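Local coordinates for histidinol-phosphate aminotransferase (Clostridium acetobutylicum, PDB 3FTB), which probably catalyses a pyridoxal 5'-phosphate-dependent transamination, as expected of a histidinol-phosphate aminotransferase of the class I and II family, at residues Val122-Leu127 / Asn328-Asp333; Leu93-Phe98 / Ser147-Asn152; Ile48-Lys53 / Ala254-Leu259; Lys42-Asn47 / Phe217-Ile222. All coordinates share one frame; numbering follows the deposited sequence.

Contact 1 of 4, residues Val122-Leu127 / Asn328-Asp333; sequences VVFSYL and NFIGLD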
loop_
_atom_site.group_PDB
_atom_site.type_symbol
_atom_site.label_atom_id
_atom_site.label_comp_id
_atom_site.label_asym_id
_atom_site.label_seq_id
_atom_site.Cartn_x
_atom_site.Cartn_y
_atom_site.Cartn_z
ATOM N N VAL A 122 5.516 18.032 19.279
ATOM C CA VAL A 122 4.480 18.854 18.670
ATOM C C VAL A 122 4.383 20.227 19.313
ATOM O O VAL A 122 4.321 20.360 20.540
ATOM C CB VAL A 122 3.101 18.161 18.731
ATOM C CG1 VAL A 122 1.982 19.167 18.515
ATOM C CG2 VAL A 122 3.032 17.059 17.696
ATOM N N VAL A 123 4.366 21.242 18.458
ATOM C CA VAL A 123 4.167 22.630 18.854
ATOM C C VAL A 123 3.012 23.163 18.010
ATOM O O VAL A 123 3.007 22.985 16.793
ATOM C CB VAL A 123 5.432 23.456 18.571
ATOM C CG1 VAL A 123 5.219 24.915 18.927
ATOM C CG2 VAL A 123 6.623 22.870 19.323
ATOM N N PHE A 124 2.028 23.802 18.636
ATOM C CA PHE A 124 0.843 24.261 17.900
ATOM C C PHE A 124 0.877 25.745 17.504
ATOM O O PHE A 124 1.416 26.598 18.228
ATOM C CB PHE A 124 -0.459 23.944 18.667
ATOM C CG PHE A 124 -0.838 22.473 18.673
ATOM C CD1 PHE A 124 -1.221 21.828 17.501
ATOM C CD2 PHE A 124 -0.830 21.742 19.853
ATOM C CE1 PHE A 124 -1.569 20.483 17.504
ATOM C CE2 PHE A 124 -1.183 20.388 19.866
ATOM C CZ PHE A 124 -1.553 19.760 18.699
ATOM N N SER A 125 0.316 26.041 16.331
ATOM C CA SER A 125 -0.000 27.413 15.955
ATOM C C SER A 125 -1.482 27.487 15.587
ATOM O O SER A 125 -1.956 26.772 14.686
ATOM C CB SER A 125 0.873 27.908 14.797
ATOM O OG SER A 125 0.574 29.263 14.483
ATOM N N TYR A 126 -2.216 28.338 16.298
ATOM C CA TYR A 126 -3.667 28.388 16.153
ATOM C C TYR A 126 -4.136 29.424 15.138
ATOM O O TYR A 126 -3.675 30.569 15.145
ATOM C CB TYR A 126 -4.312 28.681 17.506
ATOM C CG TYR A 126 -4.262 27.525 18.488
ATOM C CD1 TYR A 126 -3.106 27.242 19.199
ATOM C CD2 TYR A 126 -5.377 26.724 18.705
ATOM C CE1 TYR A 126 -3.054 26.193 20.094
ATOM C CE2 TYR A 126 -5.339 25.674 19.601
ATOM C CZ TYR A 126 -4.174 25.410 20.295
ATOM O OH TYR A 126 -4.133 24.358 21.190
ATOM N N LEU A 127 -5.051 29.021 14.262
ATOM C CA LEU A 127 -5.792 29.993 13.469
ATOM C C LEU A 127 -6.516 30.930 14.419
ATOM O O LEU A 127 -6.981 30.512 15.490
ATOM C CB LEU A 127 -6.821 29.301 12.579
ATOM C CG LEU A 127 -6.380 28.190 11.630
ATOM C CD1 LEU A 127 -7.611 27.633 10.938
ATOM C CD2 LEU A 127 -5.370 28.708 10.626
ATOM N N ASN A 328 -13.698 17.097 17.984
ATOM C CA ASN A 328 -12.353 16.543 18.147
ATOM C C ASN A 328 -11.240 17.245 17.338
ATOM O O ASN A 328 -10.126 16.714 17.210
ATOM C CB ASN A 328 -12.374 15.046 17.840
ATOM C CG ASN A 328 -12.940 14.747 16.469
ATOM O OD1 ASN A 328 -13.690 15.546 15.911
ATOM N ND2 ASN A 328 -12.577 13.595 15.914
ATOM N N PHE A 329 -11.549 18.423 16.792
ATOM C CA PHE A 329 -10.530 19.306 16.223
ATOM C C PHE A 329 -9.987 20.222 17.321
ATOM O O PHE A 329 -10.754 20.747 18.137
ATOM C CB PHE A 329 -11.117 20.175 15.112
ATOM C CG PHE A 329 -11.328 19.458 13.810
ATOM C CD1 PHE A 329 -10.273 19.257 12.936
ATOM C CD2 PHE A 329 -12.591 19.007 13.446
ATOM C CE1 PHE A 329 -10.475 18.617 11.725
ATOM C CE2 PHE A 329 -12.797 18.364 12.235
ATOM C CZ PHE A 329 -11.749 18.167 11.383
ATOM N N ILE A 330 -8.673 20.425 17.334
ATOM C CA ILE A 330 -8.042 21.287 18.328
ATOM C C ILE A 330 -8.300 22.763 18.042
ATOM O O ILE A 330 -7.800 23.321 17.062
ATOM C CB ILE A 330 -6.525 21.010 18.470
ATOM C CG1 ILE A 330 -6.313 19.781 19.355
ATOM C CG2 ILE A 330 -5.816 22.207 19.083
ATOM C CD1 ILE A 330 -4.875 19.506 19.667
ATOM N N GLY A 331 -9.096 23.384 18.908
ATOM C CA GLY A 331 -9.472 24.775 18.740
ATOM C C GLY A 331 -10.963 24.942 18.508
ATOM O O GLY A 331 -11.512 26.036 18.678
ATOM N N LEU A 332 -11.622 23.855 18.122
ATOM C CA LEU A 332 -13.047 23.910 17.825
ATOM C C LEU A 332 -13.911 23.170 18.868
ATOM O O LEU A 332 -13.516 22.132 19.410
ATOM C CB LEU A 332 -13.300 23.368 16.416
ATOM C CG LEU A 332 -12.535 24.068 15.289
ATOM C CD1 LEU A 332 -12.901 23.458 13.963
ATOM C CD2 LEU A 332 -12.815 25.565 15.269
ATOM N N ASP A 333 -15.094 23.714 19.142
ATOM C CA ASP A 333 -16.016 23.108 20.104
ATOM C C ASP A 333 -17.261 22.566 19.399
ATOM O O ASP A 333 -17.230 22.332 18.189
ATOM C CB ASP A 333 -16.371 24.096 21.229
ATOM C CG ASP A 333 -17.266 25.237 20.763
ATOM O OD1 ASP A 333 -17.448 25.398 19.541
ATOM O OD2 ASP A 333 -17.794 25.971 21.631
#

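Contact 2 of 4, residues Leu93-Phe98 / Ser147-Asn152; sequences LSISLF and SVIIGN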
loop_
_atom_site.group_PDB
_atom_site.type_symbol
_atom_site.label_atom_id
_atom_site.label_comp_id
_atom_site.label_asym_id
_atom_site.label_seq_id
_atom_site.Cartn_x
_atom_site.Cartn_y
_atom_site.Cartn_z
ATOM N N LEU A 93 4.831 9.503 6.603
ATOM C CA LEU A 93 6.253 9.332 6.295
ATOM C C LEU A 93 7.054 10.624 6.331
ATOM O O LEU A 93 8.171 10.653 6.853
ATOM C CB LEU A 93 6.444 8.659 4.935
ATOM C CG LEU A 93 6.212 7.151 4.904
ATOM C CD1 LEU A 93 6.162 6.691 3.480
ATOM C CD2 LEU A 93 7.289 6.411 5.677
ATOM N N SER A 94 6.500 11.686 5.761
ATOM C CA SER A 94 7.195 12.963 5.772
ATOM C C SER A 94 7.334 13.484 7.205
ATOM O O SER A 94 8.319 14.130 7.556
ATOM C CB SER A 94 6.498 13.977 4.868
ATOM O OG SER A 94 5.133 14.123 5.211
ATOM N N ILE A 95 6.357 13.176 8.043
ATOM C CA ILE A 95 6.405 13.605 9.435
ATOM C C ILE A 95 7.316 12.674 10.245
ATOM O O ILE A 95 7.899 13.080 11.259
ATOM C CB ILE A 95 4.985 13.683 10.050
ATOM C CG1 ILE A 95 4.189 14.833 9.422
ATOM C CG2 ILE A 95 5.048 13.841 11.571
ATOM C CD1 ILE A 95 2.708 14.822 9.790
ATOM N N SER A 96 7.459 11.436 9.774
ATOM C CA SER A 96 8.315 10.449 10.434
ATOM C C SER A 96 9.782 10.858 10.415
ATOM O O SER A 96 10.598 10.291 11.143
ATOM C CB SER A 96 8.161 9.067 9.784
ATOM O OG SER A 96 8.890 8.969 8.565
ATOM N N LEU A 97 10.102 11.856 9.592
ATOM C CA LEU A 97 11.483 12.251 9.343
ATOM C C LEU A 97 12.035 13.208 10.392
ATOM O O LEU A 97 13.255 13.343 10.530
ATOM C CB LEU A 97 11.595 12.923 7.980
ATOM C CG LEU A 97 11.013 12.174 6.792
ATOM C CD1 LEU A 97 11.487 12.815 5.497
ATOM C CD2 LEU A 97 11.398 10.685 6.854
ATOM N N PHE A 98 11.150 13.880 11.125
ATOM C CA PHE A 98 11.588 14.937 12.038
ATOM C C PHE A 98 11.324 14.615 13.496
ATOM O O PHE A 98 10.522 13.738 13.809
ATOM C CB PHE A 98 10.942 16.264 11.655
ATOM C CG PHE A 98 10.960 16.514 10.191
ATOM C CD1 PHE A 98 12.127 16.896 9.565
ATOM C CD2 PHE A 98 9.823 16.319 9.426
ATOM C CE1 PHE A 98 12.155 17.113 8.199
ATOM C CE2 PHE A 98 9.842 16.532 8.070
ATOM C CZ PHE A 98 11.013 16.924 7.447
ATOM N N SER A 147 10.352 21.408 11.535
ATOM C CA SER A 147 9.423 21.396 10.411
ATOM C C SER A 147 8.047 22.012 10.725
ATOM O O SER A 147 7.687 22.216 11.885
ATOM C CB SER A 147 9.246 19.961 9.909
ATOM O OG SER A 147 8.790 19.122 10.958
ATOM N N VAL A 148 7.294 22.300 9.664
ATOM C CA VAL A 148 5.926 22.791 9.760
ATOM C C VAL A 148 5.092 21.947 8.810
ATOM O O VAL A 148 5.581 21.535 7.764
ATOM C CB VAL A 148 5.809 24.274 9.318
ATOM C CG1 VAL A 148 4.346 24.761 9.394
ATOM C CG2 VAL A 148 6.717 25.175 10.153
ATOM N N ILE A 149 3.849 21.663 9.185
ATOM C CA ILE A 149 2.870 21.083 8.262
ATOM C C ILE A 149 1.583 21.914 8.306
ATOM O O ILE A 149 1.040 22.211 9.372
ATOM C CB ILE A 149 2.580 19.573 8.534
ATOM C CG1 ILE A 149 1.590 19.017 7.500
ATOM C CG2 ILE A 149 2.068 19.347 9.963
ATOM C CD1 ILE A 149 1.624 17.506 7.355
ATOM N N ILE A 150 1.114 22.303 7.131
ATOM C CA ILE A 150 0.021 23.249 7.014
ATOM C C ILE A 150 -0.823 22.872 5.791
ATOM O O ILE A 150 -0.291 22.540 4.752
ATOM C CB ILE A 150 0.575 24.689 6.906
ATOM C CG1 ILE A 150 -0.542 25.726 6.953
ATOM C CG2 ILE A 150 1.403 24.859 5.638
ATOM C CD1 ILE A 150 -0.027 27.148 6.955
ATOM N N GLY A 151 -2.143 22.892 5.929
ATOM C CA GLY A 151 -3.022 22.521 4.834
ATOM C C GLY A 151 -3.297 23.663 3.872
ATOM O O GLY A 151 -3.439 24.816 4.273
ATOM N N ASN A 152 -3.370 23.334 2.590
ATOM C CA ASN A 152 -3.682 24.313 1.566
ATOM C C ASN A 152 -4.564 23.694 0.491
ATOM O O ASN A 152 -4.040 23.124 -0.466
ATOM C CB ASN A 152 -2.401 24.786 0.886
ATOM C CG ASN A 152 -2.651 25.954 -0.060
ATOM O OD1 ASN A 152 -3.592 26.727 0.135
ATOM N ND2 ASN A 152 -1.809 26.095 -1.078
#

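Contact 3 of 4, residues Ile48-Lys53 / Ala254-Leu259; sequences IDEGIK and AAINCL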
loop_
_atom_site.group_PDB
_atom_site.type_symbol
_atom_site.label_atom_id
_atom_site.label_comp_id
_atom_site.label_asym_id
_atom_site.label_seq_id
_atom_site.Cartn_x
_atom_site.Cartn_y
_atom_site.Cartn_z
ATOM N N ILE A 48 -9.564 0.546 -18.541
ATOM C CA ILE A 48 -9.618 -0.558 -17.589
ATOM C C ILE A 48 -8.910 -1.796 -18.145
ATOM O O ILE A 48 -8.421 -2.637 -17.385
ATOM C CB ILE A 48 -11.061 -0.912 -17.219
ATOM C CG1 ILE A 48 -11.083 -1.934 -16.084
ATOM C CG2 ILE A 48 -11.808 -1.442 -18.436
ATOM C CD1 ILE A 48 -10.497 -1.423 -14.792
ATOM N N ASP A 49 -8.855 -1.901 -19.472
ATOM C CA ASP A 49 -8.152 -3.004 -20.119
ATOM C C ASP A 49 -6.683 -2.957 -19.740
ATOM O O ASP A 49 -6.102 -3.958 -19.342
ATOM C CB ASP A 49 -8.286 -2.914 -21.638
ATOM C CG ASP A 49 -9.719 -3.072 -22.110
ATOM O OD1 ASP A 49 -10.614 -3.261 -21.258
ATOM O OD2 ASP A 49 -9.949 -3.008 -23.338
ATOM N N GLU A 50 -6.089 -1.779 -19.882
ATOM C CA GLU A 50 -4.704 -1.557 -19.499
ATOM C C GLU A 50 -4.469 -2.084 -18.089
ATOM O O GLU A 50 -3.564 -2.885 -17.861
ATOM C CB GLU A 50 -4.372 -0.061 -19.588
ATOM C CG GLU A 50 -3.038 0.343 -18.993
ATOM C CD GLU A 50 -2.676 1.792 -19.300
ATOM O OE1 GLU A 50 -1.844 2.373 -18.564
ATOM O OE2 GLU A 50 -3.224 2.345 -20.277
ATOM N N GLY A 51 -5.297 -1.633 -17.148
ATOM C CA GLY A 51 -5.209 -2.065 -15.767
ATOM C C GLY A 51 -5.259 -3.573 -15.579
ATOM O O GLY A 51 -4.396 -4.143 -14.922
ATOM N N ILE A 52 -6.272 -4.219 -16.149
ATOM C CA ILE A 52 -6.406 -5.675 -16.058
ATOM C C ILE A 52 -5.208 -6.441 -16.628
ATOM O O ILE A 52 -4.764 -7.433 -16.052
ATOM C CB ILE A 52 -7.682 -6.176 -16.749
ATOM C CG1 ILE A 52 -8.903 -5.443 -16.199
ATOM C CG2 ILE A 52 -7.840 -7.674 -16.528
ATOM C CD1 ILE A 52 -10.203 -5.914 -16.795
ATOM N N LYS A 53 -4.692 -5.978 -17.760
ATOM C CA LYS A 53 -3.548 -6.623 -18.404
ATOM C C LYS A 53 -2.368 -6.704 -17.447
ATOM O O LYS A 53 -1.775 -7.767 -17.250
ATOM C CB LYS A 53 -3.121 -5.858 -19.662
ATOM C CG LYS A 53 -2.131 -6.618 -20.550
ATOM C CD LYS A 53 -1.677 -5.790 -21.753
ATOM C CE LYS A 53 -0.232 -5.322 -21.617
ATOM N NZ LYS A 53 0.747 -6.407 -21.943
ATOM N N ALA A 254 -4.728 4.783 -13.174
ATOM C CA ALA A 254 -5.460 6.026 -12.950
ATOM C C ALA A 254 -4.549 7.236 -13.056
ATOM O O ALA A 254 -4.829 8.163 -13.805
ATOM C CB ALA A 254 -6.167 6.010 -11.600
ATOM N N ALA A 255 -3.460 7.221 -12.298
ATOM C CA ALA A 255 -2.477 8.307 -12.326
ATOM C C ALA A 255 -1.928 8.581 -13.722
ATOM O O ALA A 255 -1.473 9.680 -14.015
ATOM C CB ALA A 255 -1.326 8.004 -11.375
ATOM N N ILE A 256 -1.966 7.575 -14.583
ATOM C CA ILE A 256 -1.395 7.703 -15.918
ATOM C C ILE A 256 -2.416 8.247 -16.929
ATOM O O ILE A 256 -2.063 9.004 -17.839
ATOM C CB ILE A 256 -0.723 6.364 -16.375
ATOM C CG1 ILE A 256 0.640 6.209 -15.672
ATOM C CG2 ILE A 256 -0.599 6.308 -17.892
ATOM C CD1 ILE A 256 1.382 4.886 -15.893
ATOM N N ASN A 257 -3.687 7.906 -16.721
ATOM C CA ASN A 257 -4.750 8.228 -17.668
ATOM C C ASN A 257 -5.721 9.327 -17.213
ATOM O O ASN A 257 -6.377 9.971 -18.032
ATOM C CB ASN A 257 -5.523 6.949 -18.009
ATOM C CG ASN A 257 -4.635 5.892 -18.656
ATOM O OD1 ASN A 257 -4.217 6.038 -19.798
ATOM N ND2 ASN A 257 -4.345 4.827 -17.924
ATOM N N CYS A 258 -5.795 9.547 -15.906
ATOM C CA CYS A 258 -6.802 10.436 -15.342
ATOM C C CYS A 258 -6.318 11.853 -15.097
ATOM O O CYS A 258 -7.122 12.771 -15.058
ATOM C CB CYS A 258 -7.413 9.834 -14.072
ATOM S SG CYS A 258 -8.275 8.291 -14.434
ATOM N N LEU A 259 -5.012 12.042 -14.952
ATOM C CA LEU A 259 -4.483 13.388 -14.721
ATOM C C LEU A 259 -4.442 14.237 -16.000
ATOM O O LEU A 259 -4.294 15.469 -15.939
ATOM C CB LEU A 259 -3.092 13.333 -14.073
ATOM C CG LEU A 259 -2.957 12.635 -12.718
ATOM C CD1 LEU A 259 -1.545 12.823 -12.206
ATOM C CD2 LEU A 259 -3.957 13.212 -11.735
#

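Contact 4 of 4, residues Lys42-Asn47 / Phe217-Ile222; sequences KSFLNN and FAMPGI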
loop_
_atom_site.group_PDB
_atom_site.type_symbol
_atom_site.label_atom_id
_atom_site.label_comp_id
_atom_site.label_asym_id
_atom_site.label_seq_id
_atom_site.Cartn_x
_atom_site.Cartn_y
_atom_site.Cartn_z
ATOM N N LYS A 42 -14.226 9.493 -16.548
ATOM C CA LYS A 42 -14.653 8.624 -17.621
ATOM C C LYS A 42 -13.440 7.961 -18.256
ATOM O O LYS A 42 -13.565 6.949 -18.942
ATOM C CB LYS A 42 -15.472 9.413 -18.640
ATOM C CG LYS A 42 -16.794 9.918 -18.071
ATOM C CD LYS A 42 -17.730 10.457 -19.149
ATOM C CE LYS A 42 -19.055 10.949 -18.563
ATOM N NZ LYS A 42 -18.892 12.209 -17.788
ATOM N N SER A 43 -12.260 8.522 -18.001
ATOM C CA SER A 43 -11.027 8.020 -18.597
ATOM C C SER A 43 -10.456 6.810 -17.849
ATOM O O SER A 43 -9.498 6.179 -18.300
ATOM C CB SER A 43 -9.981 9.132 -18.677
ATOM O OG SER A 43 -9.614 9.595 -17.387
ATOM N N PHE A 44 -11.041 6.483 -16.707
ATOM C CA PHE A 44 -10.602 5.307 -15.982
ATOM C C PHE A 44 -11.288 4.063 -16.529
ATOM O O PHE A 44 -10.674 3.008 -16.663
ATOM C CB PHE A 44 -10.889 5.435 -14.492
ATOM C CG PHE A 44 -10.467 4.233 -13.713
ATOM C CD1 PHE A 44 -11.305 3.128 -13.607
ATOM C CD2 PHE A 44 -9.216 4.183 -13.120
ATOM C CE1 PHE A 44 -10.915 2.005 -12.907
ATOM C CE2 PHE A 44 -8.823 3.068 -12.411
ATOM C CZ PHE A 44 -9.672 1.974 -12.307
ATOM N N LEU A 45 -12.576 4.194 -16.819
ATOM C CA LEU A 45 -13.324 3.136 -17.471
ATOM C C LEU A 45 -12.643 2.806 -18.800
ATOM O O LEU A 45 -12.355 1.650 -19.101
ATOM C CB LEU A 45 -14.764 3.595 -17.726
ATOM C CG LEU A 45 -15.683 3.983 -16.561
ATOM C CD1 LEU A 45 -15.050 5.034 -15.654
ATOM C CD2 LEU A 45 -17.031 4.476 -17.094
ATOM N N ASN A 46 -12.369 3.843 -19.586
ATOM C CA ASN A 46 -11.839 3.679 -20.940
ATOM C C ASN A 46 -10.514 2.919 -21.011
ATOM O O ASN A 46 -10.189 2.328 -22.043
ATOM C CB ASN A 46 -11.704 5.039 -21.641
ATOM C CG ASN A 46 -13.041 5.755 -21.806
ATOM O OD1 ASN A 46 -14.106 5.134 -21.771
ATOM N ND2 ASN A 46 -12.985 7.075 -21.988
ATOM N N ASN A 47 -9.748 2.938 -19.924
ATOM C CA ASN A 47 -8.465 2.239 -19.894
ATOM C C ASN A 47 -8.404 1.104 -18.883
ATOM O O ASN A 47 -7.319 0.740 -18.426
ATOM C CB ASN A 47 -7.306 3.211 -19.655
ATOM C CG ASN A 47 -7.167 4.224 -20.767
ATOM O OD1 ASN A 47 -8.067 5.027 -21.002
ATOM N ND2 ASN A 47 -6.036 4.194 -21.461
ATOM N N PHE A 217 -10.438 13.525 -7.606
ATOM C CA PHE A 217 -10.623 12.590 -8.717
ATOM C C PHE A 217 -11.562 11.450 -8.357
ATOM O O PHE A 217 -11.711 10.492 -9.129
ATOM C CB PHE A 217 -9.272 12.046 -9.223
ATOM C CG PHE A 217 -8.487 13.043 -10.035
ATOM C CD1 PHE A 217 -7.491 13.806 -9.447
ATOM C CD2 PHE A 217 -8.766 13.236 -11.378
ATOM C CE1 PHE A 217 -6.776 14.738 -10.179
ATOM C CE2 PHE A 217 -8.062 14.166 -12.121
ATOM C CZ PHE A 217 -7.060 14.925 -11.515
ATOM N N ALA A 218 -12.184 11.569 -7.184
ATOM C CA ALA A 218 -13.285 10.704 -6.750
ATOM C C ALA A 218 -12.920 9.232 -6.561
ATOM O O ALA A 218 -13.818 8.372 -6.485
ATOM C CB ALA A 218 -14.486 10.833 -7.703
ATOM N N MET A 219 -11.621 8.941 -6.463
ATOM C CA MET A 219 -11.153 7.554 -6.416
ATOM C C MET A 219 -10.407 7.186 -5.117
ATOM O O MET A 219 -9.204 6.932 -5.154
ATOM C CB MET A 219 -10.283 7.236 -7.656
ATOM C CG MET A 219 -11.048 7.206 -9.005
ATOM S SD MET A 219 -10.101 6.777 -10.519
ATOM C CE MET A 219 -8.907 8.111 -10.532
ATOM N N PRO A 220 -11.117 7.155 -3.963
ATOM C CA PRO A 220 -10.433 6.741 -2.724
ATOM C C PRO A 220 -10.051 5.251 -2.636
ATOM O O PRO A 220 -9.049 4.924 -1.995
ATOM C CB PRO A 220 -11.447 7.103 -1.624
ATOM C CG PRO A 220 -12.761 7.223 -2.337
ATOM C CD PRO A 220 -12.403 7.812 -3.664
ATOM N N GLY A 221 -10.822 4.367 -3.266
ATOM C CA GLY A 221 -10.566 2.937 -3.171
ATOM C C GLY A 221 -9.333 2.468 -3.930
ATOM O O GLY A 221 -8.933 1.296 -3.850
ATOM N N ILE A 222 -8.725 3.388 -4.669
ATOM C CA ILE A 222 -7.570 3.055 -5.495
ATOM C C ILE A 222 -6.281 3.238 -4.688
ATOM O O ILE A 222 -5.263 2.585 -4.948
ATOM C CB ILE A 222 -7.563 3.903 -6.793
ATOM C CG1 ILE A 222 -7.286 3.024 -8.012
ATOM C CG2 ILE A 222 -6.608 5.100 -6.683
ATOM C CD1 ILE A 222 -7.678 3.676 -9.308
#

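Contact 1 of 4, residues Val122-Leu127 / Asn328-Asp333
I330 reaches from a loop to two aromatic side chains of the edge strand 121-126. Its CB carries two branches, and each finds a different ring. The short branch goes to Y126. I330 CG2 lies 3.4 Å from Y126 OH and 3.5 Å from Y126 CE2, so it meets the phenol end of the ring obliquely. The other branch runs through CG1 to CD1 and ends at F124. I330 CD1 sits 3.5 Å from F124 CZ, and the two side chains cross at about a right angle. The first torsion orients the fork: CG1 is anti to the carbonyl carbon (chi1 -80°), while CG2 is anti to the backbone N. One residue on, G331 CA lies near the plane of the Y126 ring, at its edge, 4.3 Å from Y126 CE2. G331 is the third residue of a type II beta turn from F329 to L332, closed by a backbone bond from L332 N to F329 O of 3.2 Å. Within the strand, V122 CG1 lies against one face of the F124 ring, toward its rim. V105 and E112 touch both F124 and I330. The contact joins a loop of the five-stranded sheet, between strands 321-325 and 336-340, to the edge strand of the seven-stranded sheet. Its chemistry is apolar packing at the surface, where shape rather than directed polar bonding sets the fit.

Contact 2 of 4, residues Leu93-Phe98 / Ser147-Asn152
F98 and S147 make one half of this contact, and I95 and I149 the other. S147 CB lies over one face of the F98 ring, 3.8 Å from the ring centroid. The line to the centroid is 16° off the ring normal, which makes this a CH-pi contact. S147 OG lies above the same side, past the rim, 3.4 Å from F98 CD2. The terminal methyls of the isoleucines touch, I95 CD1 3.8 Å from I149 CD1, where the two side chains cross at about a right angle. I149 extends toward the helix because its CG1 is anti to the backbone N (chi1 -178°).

Further out, L97 CB lies over the centre of the opposite face of the F98 ring, so the ring is held between L97 and S147. A type I beta turn from I95 to F98 brings the ring back toward the strand. On the strand side, S147 OG has a weak hydrogen bond to K100 O. I101 touches I95, S147 and I149, and T179 touches F98. Strand 147-151 is an inner strand of the seven-stranded sheet, parallel to its neighbours 100-105 and 179-183. The helix end thus packs on the sheet through methyl groups and a ring face, while the serine hydroxyl at this largely buried interface finds its weak bond within the sheet.

Contact 3 of 4, residues Ile48-Lys53 / Ala254-Leu259
E50 extends its carboxylate toward the side-chain amide of N257, the two side chains coming from opposite directions. N257 ND2 is about equally far from both oxygens, 3.6 Å from E50 OE1 and 3.6 Å from E50 OE2. This is polar packing without a hydrogen bond. The two flat groups are turned steeply, with their planes 76° apart. E50 gets there on a nearly straight chain, with CG anti to the backbone N (chi1 170°). I256 CG2 lies near the same carboxylate, 4.2 Å from E50 OE1, and its side chain crosses that of E50 at about a right angle.

Stronger partners lie outside the pair. E50 OE1 forms a salt bridge with R65 NH1, which probably helps to keep the carboxylate charged. N257 ND2 is hydrogen-bonded to M253 O, one helical turn back. The amide is thus tied to its own helix, and the carboxylate to helix 64-74.

Helix 48-53 stands beside helix 249-257, where E50 also touches M253. Helix 64-74 supplies both R65 and the side chain of L66, which touches A255. I52, on helix 48-53, packs on L45 of the second subunit, so this group of helices borders the dimer interface.

Contact 4 of 4, residues Lys42-Asn47 / Phe217-Ile222
F44 CG is anti to the backbone N (chi1 179°), which swings the ring out from the short, weakly bonded helix 42-45 toward the loop 217-222. M219 CG is anti to the carbonyl carbon (chi1 -68°), and with an extended chi2 this brings the sulfur to that ring. The bend at chi3 only turns the terminal methyl CE. M219 SD is 4.4 Å from the centroid of the F44 ring and 38° off the ring normal. This is an oblique Met-aromatic contact. The closest ring atom to the sulfur is on one flank: M219 SD lies 3.8 Å from F44 CD2.

I222 approaches F44 from the opposite direction and meets the ring farther along the same flank. I222 CD1 is 3.4 Å from F44 CE2 and 4.0 Å from F44 CZ. It lies on the same side of the ring plane as the sulfur, which stays nearer the root of the ring. All three residues are buried, and the interaction between them is apolar and sulfur-aromatic.

The loop 217-222 connects strands 207-212 and 225-229 of the seven-stranded sheet. That mixed sheet, with 225-229 as its one antiparallel strand, is consistent with the large domain of fold type I pyridoxal phosphate enzymes. Helix 249-257 joins the packing from its own side: M253 touches F44, and A254 touches both M219 and I222. L55 of the second subunit packs on F44, P220 and I222. The short helix 42-45 and the inter-strand loop therefore meet beside helix 249-257 and form part of the dimer interface.

In the fold
Contacts 1 and 2 both reach the seven-stranded sheet, contact 1 at its outermost strand and contact 2 at an inner one. Their centres are about 16 Å apart. Contact 1 is a surface contact, whereas the other three are buried. Contacts 3 and 4 lie on the other side of the chain's centre from contact 1 and touch each other, with centres about 8 Å apart. Helices 42-45 and 48-53 follow one another in the chain, and both contacts border the second subunit. Their chemistry differs: contact 3 sets a carboxylate against an amide, while contact 4 gathers sulfur, a ring and a methyl group. Contacts 1 and 2 rely on apolar and ring packing.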